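Local coordinates for protein peptidoglycan glycosyltransferase (Eggerthella lenta, PDB 4MNR) that belongs to the penicillin-binding proteins and carries a transpeptidase-family domain of the beta-lactamase clan alongside a dimerisation-type domain, at residues 409-414 and 430-435. Sequence-based numbering, arbitrary orientation.
Sequences GNDSWF and VIEDGE
N410 meets the turn at the end of the neighbouring strand through its backbone: N410 O accepts a weak, bent hydrogen bond from G434 N (3.1 Å), and a water accepts from N410 N and donates to G434 O. D411 reaches the same turn, type II from I431 to G434, with its carboxylate. D411 CG stands beside its own backbone N (chi1 -68°), which carries D411 OD1 past E432 CA to accept D433 N at 3.0 Å through the anti lone pair. D411 OD1 also lies 4.2 Å from D433 OD1; K406 forms salt bridges with both oxygens, probably easing the like charges. S412 pairs with I431 through two nearly straight backbone hydrogen bonds, S412 N to I431 O (2.9 Å) and I431 N to S412 O (2.8 Å). This pair belongs to the antiparallel hairpin of strands 409-418 and 425-431 in the five-stranded sheet of the transpeptidase domain. Helix 438-453 covers the S412 and I431 face, and S412 OG is hydrogen-bonded to G439 N. On the other face, W413 and V430 form a non-hydrogen-bonded pair. V430 CB sits 3.6 Å above the centre of the six-membered ring of the W413 indole, a CH-pi contact, while V430 CG2 spreads over the same face toward W413 NE1.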
# COMPACT_ATOMS: atom_id res chain seq x y z
N GLY A 409 15.88 8.81 11.62
CA GLY A 409 14.45 8.95 11.78
C GLY A 409 13.78 7.68 11.33
O GLY A 409 14.38 6.60 11.36
N ASN A 410 12.52 7.81 10.91
CA ASN A 410 11.74 6.65 10.52
C ASN A 410 10.74 7.01 9.43
O ASN A 410 10.40 8.18 9.27
CB ASN A 410 10.94 6.13 11.71
CG ASN A 410 11.81 5.77 12.89
OD1 ASN A 410 12.36 4.67 12.96
ND2 ASN A 410 11.94 6.69 13.84
N ASP A 411 10.26 6.01 8.71
CA ASP A 411 9.08 6.18 7.89
C ASP A 411 7.88 5.79 8.72
O ASP A 411 7.93 4.82 9.47
CB ASP A 411 9.13 5.29 6.65
CG ASP A 411 10.22 5.72 5.67
OD1 ASP A 411 10.65 6.89 5.71
OD2 ASP A 411 10.63 4.87 4.84
N SER A 412 6.79 6.54 8.57
CA SER A 412 5.61 6.34 9.40
C SER A 412 4.47 5.75 8.58
O SER A 412 4.08 6.30 7.56
CB SER A 412 5.19 7.68 10.02
OG SER A 412 4.07 7.49 10.88
N TRP A 413 3.94 4.61 9.03
CA TRP A 413 2.95 3.85 8.30
C TRP A 413 1.64 3.67 9.05
O TRP A 413 1.61 3.66 10.29
CB TRP A 413 3.44 2.41 8.10
CG TRP A 413 4.46 2.15 7.06
CD1 TRP A 413 5.81 2.23 7.19
CD2 TRP A 413 4.21 1.70 5.73
NE1 TRP A 413 6.42 1.87 6.01
CE2 TRP A 413 5.46 1.54 5.10
CE3 TRP A 413 3.04 1.43 5.00
CZ2 TRP A 413 5.58 1.12 3.78
CZ3 TRP A 413 3.16 1.01 3.69
CH2 TRP A 413 4.42 0.87 3.09
N PHE A 414 0.56 3.46 8.31
CA PHE A 414 -0.65 2.88 8.89
C PHE A 414 -1.35 2.05 7.84
O PHE A 414 -1.45 2.48 6.69
CB PHE A 414 -1.61 3.97 9.36
CG PHE A 414 -2.84 3.43 10.04
CD1 PHE A 414 -2.78 3.00 11.35
CD2 PHE A 414 -4.05 3.38 9.37
CE1 PHE A 414 -3.93 2.52 12.00
CE2 PHE A 414 -5.20 2.91 10.01
CZ PHE A 414 -5.14 2.48 11.31
N VAL A 430 2.08 5.61 3.75
CA VAL A 430 3.42 5.77 4.30
C VAL A 430 3.83 7.23 4.16
O VAL A 430 3.64 7.85 3.11
CB VAL A 430 4.48 4.85 3.64
CG1 VAL A 430 4.57 5.12 2.13
CG2 VAL A 430 5.85 5.05 4.33
N ILE A 431 4.34 7.79 5.25
CA ILE A 431 4.91 9.14 5.22
C ILE A 431 6.41 9.01 5.46
O ILE A 431 6.84 8.65 6.56
CB ILE A 431 4.33 10.02 6.35
CG1 ILE A 431 2.81 10.08 6.28
CG2 ILE A 431 4.94 11.42 6.28
CD1 ILE A 431 2.28 10.76 5.05
N GLU A 432 7.22 9.30 4.45
CA GLU A 432 8.67 9.19 4.62
C GLU A 432 9.23 10.22 5.60
O GLU A 432 8.83 11.39 5.60
CB GLU A 432 9.39 9.31 3.28
CG GLU A 432 9.02 8.22 2.27
CD GLU A 432 9.68 8.41 0.93
OE1 GLU A 432 10.86 8.83 0.88
OE2 GLU A 432 9.02 8.15 -0.09
N ASP A 433 10.16 9.78 6.44
CA ASP A 433 10.81 10.68 7.41
C ASP A 433 9.78 11.42 8.26
O ASP A 433 9.92 12.62 8.49
CB ASP A 433 11.70 11.68 6.68
CG ASP A 433 12.63 11.01 5.69
OD1 ASP A 433 13.34 10.07 6.11
OD2 ASP A 433 12.62 11.39 4.50
N GLY A 434 8.76 10.71 8.70
CA GLY A 434 7.65 11.33 9.41
C GLY A 434 7.82 11.33 10.91
O GLY A 434 8.54 10.49 11.46
N GLU A 435 7.18 12.28 11.58
CA GLU A 435 7.14 12.31 13.04
C GLU A 435 6.46 11.04 13.52
O GLU A 435 5.68 10.45 12.79
CB GLU A 435 6.33 13.53 13.51
CG GLU A 435 6.83 14.86 13.00
CD GLU A 435 6.37 15.20 11.59
OE1 GLU A 435 5.65 14.38 10.96
OE2 GLU A 435 6.71 16.30 11.09
O HOH W 1 11.24 10.28 11.51